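Local coordinates for protein malate synthase (Haloferax volcanii, PDB 3OYX) that catalyses the magnesium-dependent Claisen condensation of acetyl-CoA with glyoxylate, followed by hydrolysis of malyl-CoA to malate and CoA, in the glyoxylate cycle, at residues H82-W87 with G118-E123; V155-G160 with L186-V191; D192-M197 with P207-L212. All blocks are in the same frame, centred on the assembly; numbering follows the deposited sequence.

Contact 1 (H82-W87 with G118-E123); sequences HPRMVW and GFVIPE. With GLV (glyoxylic acid), chain C; GLV (glyoxylic acid), chain B.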
loop_
_atom_site.group_PDB
_atom_site.type_symbol
_atom_site.label_atom_id
_atom_site.label_comp_id
_atom_site.label_asym_id
_atom_site.label_seq_id
_atom_site.Cartn_x
_atom_site.Cartn_y
_atom_site.Cartn_z
ATOM N N HIS A 82 -15.167 -25.852 4.856
ATOM C CA HIS A 82 -15.745 -24.513 5.054
ATOM C C HIS A 82 -16.558 -24.074 3.848
ATOM O O HIS A 82 -16.032 -23.480 2.906
ATOM C CB HIS A 82 -14.658 -23.456 5.329
ATOM C CG HIS A 82 -13.712 -23.785 6.460
ATOM N ND1 HIS A 82 -13.781 -23.185 7.704
ATOM C CD2 HIS A 82 -12.653 -24.631 6.528
ATOM C CE1 HIS A 82 -12.791 -23.603 8.469
ATOM N NE2 HIS A 82 -12.091 -24.488 7.783
ATOM N N PRO A 83 -17.857 -24.376 3.831
ATOM C CA PRO A 83 -18.621 -23.994 2.658
ATOM C C PRO A 83 -18.783 -22.461 2.513
ATOM O O PRO A 83 -19.014 -21.772 3.507
ATOM C CB PRO A 83 -19.987 -24.616 2.930
ATOM C CG PRO A 83 -19.719 -25.798 3.798
ATOM C CD PRO A 83 -18.551 -25.370 4.664
ATOM N N ARG A 84 -18.714 -21.942 1.285
ATOM C CA ARG A 84 -18.975 -20.571 1.015
ATOM C C ARG A 84 -20.458 -20.398 0.832
ATOM O O ARG A 84 -21.045 -21.040 -0.062
ATOM C CB ARG A 84 -18.227 -20.108 -0.237
ATOM C CG ARG A 84 -18.520 -18.635 -0.580
ATOM C CD ARG A 84 -17.449 -17.989 -1.414
ATOM N NE ARG A 84 -17.476 -18.323 -2.826
ATOM C CZ ARG A 84 -16.791 -17.673 -3.774
ATOM N NH1 ARG A 84 -16.062 -16.580 -3.494
ATOM N NH2 ARG A 84 -16.894 -18.078 -5.039
ATOM N N MET A 85 -21.052 -19.506 1.640
ATOM C CA MET A 85 -22.457 -19.108 1.536
ATOM C C MET A 85 -22.583 -17.838 0.671
ATOM O O MET A 85 -21.576 -17.235 0.300
ATOM C CB MET A 85 -22.946 -18.808 2.934
ATOM C CG MET A 85 -22.814 -19.997 3.852
ATOM S SD MET A 85 -24.002 -21.291 3.403
ATOM C CE MET A 85 -23.099 -22.270 2.230
ATOM N N VAL A 86 -23.794 -17.395 0.354
ATOM C CA VAL A 86 -23.936 -16.182 -0.385
ATOM C C VAL A 86 -24.021 -15.103 0.672
ATOM O O VAL A 86 -24.389 -15.385 1.830
ATOM C CB VAL A 86 -25.239 -16.190 -1.300
ATOM C CG1 VAL A 86 -25.073 -17.182 -2.433
ATOM C CG2 VAL A 86 -26.557 -16.425 -0.484
ATOM N N TRP A 87 -23.697 -13.874 0.266
ATOM C CA TRP A 87 -23.667 -12.690 1.136
ATOM C C TRP A 87 -23.434 -11.491 0.253
ATOM O O TRP A 87 -22.843 -11.615 -0.815
ATOM C CB TRP A 87 -22.497 -12.777 2.105
ATOM C CG TRP A 87 -22.478 -11.663 3.152
ATOM C CD1 TRP A 87 -21.828 -10.462 3.080
ATOM C CD2 TRP A 87 -23.217 -11.652 4.372
ATOM N NE1 TRP A 87 -22.098 -9.711 4.198
ATOM C CE2 TRP A 87 -22.930 -10.425 5.019
ATOM C CE3 TRP A 87 -24.074 -12.573 4.986
ATOM C CZ2 TRP A 87 -23.444 -10.103 6.269
ATOM C CZ3 TRP A 87 -24.605 -12.261 6.212
ATOM C CH2 TRP A 87 -24.307 -11.020 6.831
ATOM N N GLY A 118 -16.486 -24.265 9.605
ATOM C CA GLY A 118 -16.804 -22.893 9.520
ATOM C C GLY A 118 -17.352 -22.590 8.148
ATOM O O GLY A 118 -17.528 -23.508 7.354
ATOM N N PHE A 119 -17.636 -21.313 7.874
ATOM C CA PHE A 119 -18.196 -20.906 6.595
ATOM C C PHE A 119 -17.373 -19.747 6.098
ATOM O O PHE A 119 -16.660 -19.092 6.887
ATOM C CB PHE A 119 -19.647 -20.479 6.740
ATOM C CG PHE A 119 -20.588 -21.630 6.996
ATOM C CD1 PHE A 119 -21.135 -22.348 5.941
ATOM C CD2 PHE A 119 -20.891 -22.014 8.287
ATOM C CE1 PHE A 119 -21.975 -23.406 6.170
ATOM C CE2 PHE A 119 -21.753 -23.084 8.523
ATOM C CZ PHE A 119 -22.294 -23.779 7.463
ATOM N N VAL A 120 -17.450 -19.543 4.785
ATOM C CA VAL A 120 -16.759 -18.494 4.127
ATOM C C VAL A 120 -17.886 -17.644 3.602
ATOM O O VAL A 120 -18.899 -18.184 3.099
ATOM C CB VAL A 120 -16.002 -19.009 2.902
ATOM C CG1 VAL A 120 -15.248 -17.837 2.252
ATOM C CG2 VAL A 120 -15.043 -20.213 3.273
ATOM N N ILE A 121 -17.688 -16.323 3.746
ATOM C CA ILE A 121 -18.655 -15.258 3.559
ATOM C C ILE A 121 -18.028 -14.322 2.495
ATOM O O ILE A 121 -16.972 -13.700 2.707
ATOM C CB ILE A 121 -18.914 -14.549 4.931
ATOM C CG1 ILE A 121 -19.402 -15.546 5.994
ATOM C CG2 ILE A 121 -19.902 -13.378 4.816
ATOM C CD1 ILE A 121 -20.651 -16.315 5.643
ATOM N N PRO A 122 -18.645 -14.274 1.303
ATOM C CA PRO A 122 -18.112 -13.408 0.244
ATOM C C PRO A 122 -18.667 -11.962 0.350
ATOM O O PRO A 122 -19.675 -11.742 1.033
ATOM C CB PRO A 122 -18.749 -14.014 -1.003
ATOM C CG PRO A 122 -20.080 -14.494 -0.527
ATOM C CD PRO A 122 -19.780 -15.089 0.830
ATOM N N GLU A 123 -18.064 -11.016 -0.373
ATOM C CA GLU A 123 -18.642 -9.708 -0.605
ATOM C C GLU A 123 -18.800 -8.845 0.622
ATOM O O GLU A 123 -19.584 -7.932 0.575
ATOM C CB GLU A 123 -19.998 -9.852 -1.289
ATOM C CG GLU A 123 -19.884 -10.449 -2.657
ATOM C CD GLU A 123 -19.176 -9.528 -3.648
ATOM O OE1 GLU A 123 -19.111 -9.902 -4.831
ATOM O OE2 GLU A 123 -18.678 -8.432 -3.262
HETATM C C1 GLV C . -14.312 -18.514 -8.782
HETATM O O1 GLV C . -14.932 -19.543 -8.515
HETATM C C2 GLV C . -14.783 -17.187 -8.300
HETATM O O2 GLV C . -14.795 -16.172 -9.004
HETATM O O3 GLV C . -15.206 -17.107 -7.048
HETATM C C1 GLV B . -13.522 -14.627 -5.414
HETATM O O1 GLV B . -14.725 -14.747 -5.158
HETATM C C2 GLV B . -13.250 -13.651 -6.478
HETATM O O2 GLV B . -12.119 -13.608 -6.954
HETATM O O3 GLV B . -14.234 -12.788 -6.847
HETATM O O HOH W 1 -14.336 -20.120 7.896
#
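R84 and V120 form a single bridge in which the backbone flanking R84 is tied to V120 twice: V120 N donates to P83 O at 3.0 Å and M85 N to V120 O at 2.9 Å, while the two chains run 32° apart. V120, packed also on V47 of strand 45-49, sets CG2 3.4 Å from H82 O. Beside M102 of helix 92-105, the bent chain of M85 comes obliquely against F119, CG reaching CD1 of the ring at 3.6 Å; its SD lies 4.8 Å from the F119 ring centroid, a Met-aromatic contact. In the TIM barrel the bridge joins the loop just after strand 80-81 to strand 118-121, closing the ring of eight parallel strands. R84 leaves that seam for the active site. A bend at chi3 (78°) swings its guanidinium so that two N-H groups point to two glyoxylates, NH1 to O1 of the chain B molecule at 2.8 Å and NH2 to O3 of the chain C molecule at 2.8 Å; D49 also pairs with NH2. With CG anti to the backbone N (chi1 -174°), W87 turns one indole face to I121, whose CG2 sits 3.8 Å from the five-membered ring centroid, and NE1 bonds to D129.

Contact 2 (V155-G160 with L186-V191); sequences VIIESG and LVDGEV. With MG (magnesium ion), chain D; GLV (glyoxylic acid), chain B.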
loop_
_atom_site.group_PDB
_atom_site.type_symbol
_atom_site.label_atom_id
_atom_site.label_comp_id
_atom_site.label_asym_id
_atom_site.label_seq_id
_atom_site.Cartn_x
_atom_site.Cartn_y
_atom_site.Cartn_z
ATOM N N VAL A 155 -13.591 -14.515 5.420
ATOM C CA VAL A 155 -14.256 -13.571 4.560
ATOM C C VAL A 155 -13.475 -13.496 3.293
ATOM O O VAL A 155 -12.264 -13.727 3.328
ATOM C CB VAL A 155 -14.365 -12.219 5.263
ATOM C CG1 VAL A 155 -15.320 -12.371 6.483
ATOM C CG2 VAL A 155 -12.977 -11.739 5.693
ATOM N N ILE A 156 -14.155 -13.215 2.190
ATOM C CA ILE A 156 -13.485 -12.911 0.973
ATOM C C ILE A 156 -13.324 -11.398 0.985
ATOM O O ILE A 156 -14.317 -10.638 1.153
ATOM C CB ILE A 156 -14.294 -13.331 -0.285
ATOM C CG1 ILE A 156 -14.726 -14.816 -0.263
ATOM C CG2 ILE A 156 -13.432 -13.111 -1.518
ATOM C CD1 ILE A 156 -13.613 -15.833 -0.200
ATOM N N ILE A 157 -12.084 -10.939 0.843
ATOM C CA ILE A 157 -11.809 -9.542 0.666
ATOM C C ILE A 157 -11.939 -9.182 -0.812
ATOM O O ILE A 157 -11.017 -9.413 -1.622
ATOM C CB ILE A 157 -10.416 -9.204 1.164
ATOM C CG1 ILE A 157 -10.276 -9.755 2.604
ATOM C CG2 ILE A 157 -10.166 -7.648 0.943
ATOM C CD1 ILE A 157 -10.950 -8.906 3.731
ATOM N N GLU A 158 -13.084 -8.635 -1.191
ATOM C CA GLU A 158 -13.249 -8.369 -2.631
ATOM C C GLU A 158 -13.993 -7.085 -2.936
ATOM O O GLU A 158 -14.725 -6.996 -3.957
ATOM C CB GLU A 158 -13.950 -9.546 -3.325
ATOM C CG GLU A 158 -15.275 -9.990 -2.715
ATOM C CD GLU A 158 -15.697 -11.404 -3.178
ATOM O OE1 GLU A 158 -15.123 -11.938 -4.157
ATOM O OE2 GLU A 158 -16.593 -11.995 -2.542
ATOM N N SER A 159 -13.798 -6.120 -2.034
ATOM C CA SER A 159 -14.157 -4.734 -2.255
ATOM C C SER A 159 -13.178 -3.835 -1.565
ATOM O O SER A 159 -12.485 -4.280 -0.625
ATOM C CB SER A 159 -15.538 -4.470 -1.701
ATOM O OG SER A 159 -15.563 -4.687 -0.308
ATOM N N GLY A 160 -13.134 -2.563 -1.998
ATOM C CA GLY A 160 -12.338 -1.513 -1.329
ATOM C C GLY A 160 -12.695 -1.362 0.150
ATOM O O GLY A 160 -11.778 -1.272 0.983
ATOM N N LEU A 186 -8.559 -14.617 5.739
ATOM C CA LEU A 186 -8.812 -13.400 4.999
ATOM C C LEU A 186 -8.295 -13.750 3.626
ATOM O O LEU A 186 -7.071 -13.949 3.437
ATOM C CB LEU A 186 -8.029 -12.216 5.556
ATOM C CG LEU A 186 -8.238 -12.015 7.054
ATOM C CD1 LEU A 186 -7.362 -10.856 7.569
ATOM C CD2 LEU A 186 -9.743 -11.830 7.293
ATOM N N VAL A 187 -9.234 -13.841 2.681
ATOM C CA VAL A 187 -8.971 -14.516 1.441
ATOM C C VAL A 187 -9.197 -13.449 0.404
ATOM O O VAL A 187 -10.316 -12.988 0.292
ATOM C CB VAL A 187 -10.061 -15.608 1.172
ATOM C CG1 VAL A 187 -9.785 -16.366 -0.148
ATOM C CG2 VAL A 187 -10.237 -16.567 2.369
ATOM N N ASP A 188 -8.200 -13.132 -0.413
ATOM C CA ASP A 188 -8.406 -12.184 -1.501
ATOM C C ASP A 188 -9.316 -12.751 -2.560
ATOM O O ASP A 188 -9.226 -13.908 -2.902
ATOM C CB ASP A 188 -7.064 -11.718 -2.102
ATOM C CG ASP A 188 -6.357 -10.750 -1.177
ATOM O OD1 ASP A 188 -7.147 -10.122 -0.429
ATOM O OD2 ASP A 188 -5.093 -10.638 -1.147
ATOM N N GLY A 189 -10.190 -11.917 -3.098
ATOM C CA GLY A 189 -11.003 -12.317 -4.241
ATOM C C GLY A 189 -10.767 -11.328 -5.340
ATOM O O GLY A 189 -11.553 -10.405 -5.567
ATOM N N GLU A 190 -9.648 -11.542 -6.027
ATOM C CA GLU A 190 -9.221 -10.643 -7.104
ATOM C C GLU A 190 -10.272 -10.436 -8.201
ATOM O O GLU A 190 -10.236 -9.400 -8.893
ATOM C CB GLU A 190 -7.885 -11.063 -7.734
ATOM C CG GLU A 190 -6.699 -10.571 -6.966
ATOM C CD GLU A 190 -6.266 -11.544 -5.917
ATOM O OE1 GLU A 190 -7.060 -12.426 -5.506
ATOM O OE2 GLU A 190 -5.102 -11.441 -5.493
ATOM N N VAL A 191 -11.187 -11.386 -8.375
ATOM C CA VAL A 191 -12.176 -11.236 -9.463
ATOM C C VAL A 191 -13.191 -10.112 -9.158
ATOM O O VAL A 191 -13.233 -9.104 -9.856
ATOM C CB VAL A 191 -12.872 -12.569 -9.886
ATOM C CG1 VAL A 191 -13.703 -12.335 -11.133
ATOM C CG2 VAL A 191 -11.811 -13.603 -10.213
HETATM MG MG MG D . -15.810 -13.259 -5.665
HETATM C C1 GLV B . -13.522 -14.627 -5.414
HETATM O O1 GLV B . -14.725 -14.747 -5.158
HETATM C C2 GLV B . -13.250 -13.651 -6.478
HETATM O O2 GLV B . -12.119 -13.608 -6.954
HETATM O O3 GLV B . -14.234 -12.788 -6.847
HETATM O O HOH W 2 -17.435 -13.733 -4.456
HETATM O O HOH W 3 -16.625 -14.767 -7.169
#
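Strands 152-157 and 183-188 are the fifth and sixth of the TIM barrel, and V155-G160 meets L186-V191 where their C-terminal ends open into the magnesium and glyoxylate site. The strands are parallel, with axes 4.5 Å apart and turned by 40°. The backbone ladder zigzags up to the mouth: V187 N donates to V155 O at 3.1 Å, I157 N to V187 O at 2.8 Å, and G189 N, just beyond the sheet, to I157 O.

V155 and L186 point the same way on the outer face, methyls CG2 and CD2 side by side, with W130 of helix 127-143 over them. I157 and D188 share this face; D188 OD1 stands beside I157 CB and takes its hydrogen bond from T216. The barrel interior belongs to I156 and V187. I156 spreads its two branches, CD1 against V187 CB at 3.8 Å and CG2 over the bare CA of G189 at 3.7 Å. Shortening I156 to an alanine would probably open a gap beside V187 CB and take away the methyl packed on G189 CA.

E158 carries the metal end. With CG set between its own N and carbonyl carbon (chi1 53°) and the chain extended beyond, OE1 reaches the magnesium ion at 2.1 Å, while OE2 has its partners in E123 N and a magnesium-bound water. Glyoxylate of chain B chelates the same ion through O1 and O3. Next to E158, G189 is the N-cap of helix 190-196, whose first turn faces the glyoxylate carboxylate; the helix end would be expected to stabilise that negative charge. One bond from this turn is V191 N to glyoxylate O2, 2.8 Å long with 151° at the hydrogen.

Contact 3 (D192-M197 with P207-L212); sequences DYTKDM and PAWPEL. With MG (magnesium ion), chain D; K (potassium ion), chain J; GLV (glyoxylic acid), chain B.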
loop_
_atom_site.group_PDB
_atom_site.type_symbol
_atom_site.label_atom_id
_atom_site.label_comp_id
_atom_site.label_asym_id
_atom_site.label_seq_id
_atom_site.Cartn_x
_atom_site.Cartn_y
_atom_site.Cartn_z
ATOM N N ASP A 192 -14.008 -10.280 -8.129
ATOM C CA ASP A 192 -14.983 -9.292 -7.796
ATOM C C ASP A 192 -14.296 -8.007 -7.381
ATOM O O ASP A 192 -14.829 -6.916 -7.646
ATOM C CB ASP A 192 -15.824 -9.824 -6.669
ATOM C CG ASP A 192 -16.850 -10.813 -7.153
ATOM O OD1 ASP A 192 -17.550 -10.423 -8.099
ATOM O OD2 ASP A 192 -16.939 -11.950 -6.619
ATOM N N TYR A 193 -13.090 -8.117 -6.809
ATOM C CA TYR A 193 -12.332 -6.925 -6.426
ATOM C C TYR A 193 -11.975 -6.041 -7.617
ATOM O O TYR A 193 -12.138 -4.798 -7.530
ATOM C CB TYR A 193 -11.095 -7.308 -5.628
ATOM C CG TYR A 193 -10.192 -6.190 -5.136
ATOM C CD1 TYR A 193 -10.436 -5.564 -3.919
ATOM C CD2 TYR A 193 -9.049 -5.835 -5.859
ATOM C CE1 TYR A 193 -9.599 -4.552 -3.441
ATOM C CE2 TYR A 193 -8.185 -4.862 -5.412
ATOM C CZ TYR A 193 -8.458 -4.217 -4.179
ATOM O OH TYR A 193 -7.604 -3.218 -3.738
ATOM N N THR A 194 -11.568 -6.662 -8.731
ATOM C CA THR A 194 -11.258 -5.953 -9.975
ATOM C C THR A 194 -12.437 -5.162 -10.396
ATOM O O THR A 194 -12.299 -3.989 -10.709
ATOM C CB THR A 194 -10.835 -6.901 -11.120
ATOM O OG1 THR A 194 -9.602 -7.483 -10.742
ATOM C CG2 THR A 194 -10.568 -6.134 -12.470
ATOM N N LYS A 195 -13.605 -5.786 -10.331
ATOM C CA LYS A 195 -14.836 -5.104 -10.617
ATOM C C LYS A 195 -15.142 -3.934 -9.664
ATOM O O LYS A 195 -15.454 -2.826 -10.085
ATOM C CB LYS A 195 -15.957 -6.149 -10.513
ATOM C CG LYS A 195 -17.305 -5.544 -10.746
ATOM C CD LYS A 195 -18.470 -6.443 -10.222
ATOM C CE LYS A 195 -18.334 -7.222 -8.852
ATOM N NZ LYS A 195 -17.979 -6.499 -7.606
ATOM N N ASP A 196 -15.136 -4.179 -8.359
ATOM C CA ASP A 196 -15.515 -3.138 -7.407
ATOM C C ASP A 196 -14.574 -1.934 -7.520
ATOM O O ASP A 196 -15.021 -0.810 -7.322
ATOM C CB ASP A 196 -15.444 -3.715 -6.006
ATOM C CG ASP A 196 -15.889 -2.743 -4.949
ATOM O OD1 ASP A 196 -17.122 -2.556 -4.838
ATOM O OD2 ASP A 196 -15.014 -2.196 -4.231
ATOM N N MET A 197 -13.294 -2.181 -7.849
ATOM C CA MET A 197 -12.302 -1.133 -8.062
ATOM C C MET A 197 -12.400 -0.520 -9.485
ATOM O O MET A 197 -11.686 0.467 -9.783
ATOM C CB MET A 197 -10.877 -1.684 -7.853
ATOM C CG MET A 197 -10.588 -2.200 -6.425
ATOM S SD MET A 197 -10.344 -0.747 -5.376
ATOM C CE MET A 197 -8.613 -0.420 -5.715
ATOM N N PRO A 207 -5.640 -7.818 -13.048
ATOM C CA PRO A 207 -4.413 -7.237 -12.489
ATOM C C PRO A 207 -3.848 -8.097 -11.333
ATOM O O PRO A 207 -4.568 -8.916 -10.698
ATOM C CB PRO A 207 -4.872 -5.879 -11.923
ATOM C CG PRO A 207 -6.246 -5.655 -12.460
ATOM C CD PRO A 207 -6.828 -7.017 -12.722
ATOM N N ALA A 208 -2.577 -7.849 -11.032
ATOM C CA ALA A 208 -1.853 -8.551 -10.007
ATOM C C ALA A 208 -2.145 -8.022 -8.577
ATOM O O ALA A 208 -1.950 -8.735 -7.580
ATOM C CB ALA A 208 -0.359 -8.512 -10.373
ATOM N N TRP A 209 -2.596 -6.767 -8.461
ATOM C CA TRP A 209 -2.967 -6.153 -7.157
ATOM C C TRP A 209 -1.988 -6.471 -6.015
ATOM O O TRP A 209 -2.362 -6.951 -4.936
ATOM C CB TRP A 209 -4.336 -6.640 -6.756
ATOM C CG TRP A 209 -5.426 -6.271 -7.688
ATOM C CD1 TRP A 209 -6.200 -7.130 -8.426
ATOM C CD2 TRP A 209 -5.954 -4.950 -7.917
ATOM N NE1 TRP A 209 -7.169 -6.415 -9.114
ATOM C CE2 TRP A 209 -7.029 -5.082 -8.833
ATOM C CE3 TRP A 209 -5.617 -3.678 -7.441
ATOM C CZ2 TRP A 209 -7.767 -4.000 -9.281
ATOM C CZ3 TRP A 209 -6.346 -2.589 -7.896
ATOM C CH2 TRP A 209 -7.411 -2.755 -8.815
ATOM N N PRO A 210 -0.713 -6.167 -6.234
ATOM C CA PRO A 210 0.221 -6.519 -5.154
ATOM C C PRO A 210 -0.174 -5.855 -3.861
ATOM O O PRO A 210 -0.010 -6.459 -2.827
ATOM C CB PRO A 210 1.574 -5.969 -5.639
ATOM C CG PRO A 210 1.225 -4.995 -6.823
ATOM C CD PRO A 210 -0.116 -5.354 -7.326
ATOM N N GLU A 211 -0.713 -4.633 -3.890
ATOM C CA GLU A 211 -0.963 -3.918 -2.627
ATOM C C GLU A 211 -2.108 -4.575 -1.896
ATOM O O GLU A 211 -2.060 -4.695 -0.686
ATOM C CB GLU A 211 -1.281 -2.435 -2.789
ATOM C CG GLU A 211 -0.303 -1.516 -3.591
ATOM C CD GLU A 211 -0.347 -1.696 -5.143
ATOM O OE1 GLU A 211 -1.189 -2.533 -5.707
ATOM O OE2 GLU A 211 0.521 -0.975 -5.751
ATOM N N LEU A 212 -3.116 -5.070 -2.600
ATOM C CA LEU A 212 -4.179 -5.783 -1.900
ATOM C C LEU A 212 -3.637 -6.976 -1.122
ATOM O O LEU A 212 -4.069 -7.219 0.017
ATOM C CB LEU A 212 -5.236 -6.287 -2.842
ATOM C CG LEU A 212 -6.267 -7.235 -2.224
ATOM C CD1 LEU A 212 -7.079 -6.511 -1.165
ATOM C CD2 LEU A 212 -7.179 -7.785 -3.286
HETATM MG MG MG D . -15.810 -13.259 -5.665
HETATM K K K J . -11.577 2.831 -8.418
HETATM C C1 GLV B . -13.522 -14.627 -5.414
HETATM O O1 GLV B . -14.725 -14.747 -5.158
HETATM C C2 GLV B . -13.250 -13.651 -6.478
HETATM O O2 GLV B . -12.119 -13.608 -6.954
HETATM O O3 GLV B . -14.234 -12.788 -6.847
HETATM O O HOH W 3 -16.625 -14.767 -7.169
HETATM O O HOH W 2 -17.435 -13.733 -4.456
#
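Y193 reaches from helix 190-196 into the side chains of W209 and L212. CB leaves the helix toward P207-L212 with CG anti to the backbone N (chi1 -180°). The ring passes alongside L212, whose CD2 sits over its centre, 3.6 Å from the centroid in a CH-pi contact; over the same face L212 CD1 stands near CE1 and CZ, and CG of M197, one helical turn on, covers the opposite face. Along one edge, CD2 and CE2 meet the indole of W209, CE2 coming to 3.4 Å from W209 CD2. The planes of the Y193 and W209 rings stand at 84°, a T-shaped stack with the tyrosine edge on the tryptophan face. At the tip OH lies beside L212 CB and bonds to E163.

Helix 190-196 follows the sixth strand of the TIM barrel, and the packing joins it to the start of helix 210-223, the outer helix that leads on to the seventh strand. A nearly straight bond in the ring plane, W209 NE1 to T194 OG1 at 3.1 Å, helps to fix the rotation of W209, whose faces are covered by Y193 and P207; that hydroxyl also bonds to E190 O. M197 CB meets the far rim of the indole at W209 CH2, 3.8 Å away. At the two ends of D192-M197 sit metals: D192 OD2 binds magnesium at 2.0 Å, and M197 O binds a potassium ion shared with S217, S221 and G252 of the second subunit.

Contacts 1 and 2 share one sheet: I121 O takes a probable hydrogen bond from I156 N at 2.9 Å, and inside the barrel V120 CG1 packs on I156 CD1 at 3.6 Å. At the mouth, E123 N reaches E158 OE2 at 2.8 Å, a bond that is likely to help position this magnesium ligand. Contact 3 continues contact 2 along helix 190-196, their centres about 8 Å apart, and D196 OD2 ties back to G160 N at 2.9 Å. Contact 1 lies about 20 Å, centre to centre, from contact 3, yet all three converge on the chain B glyoxylate: R84 from contact 1, V191 from contact 2 and D192 from contact 3.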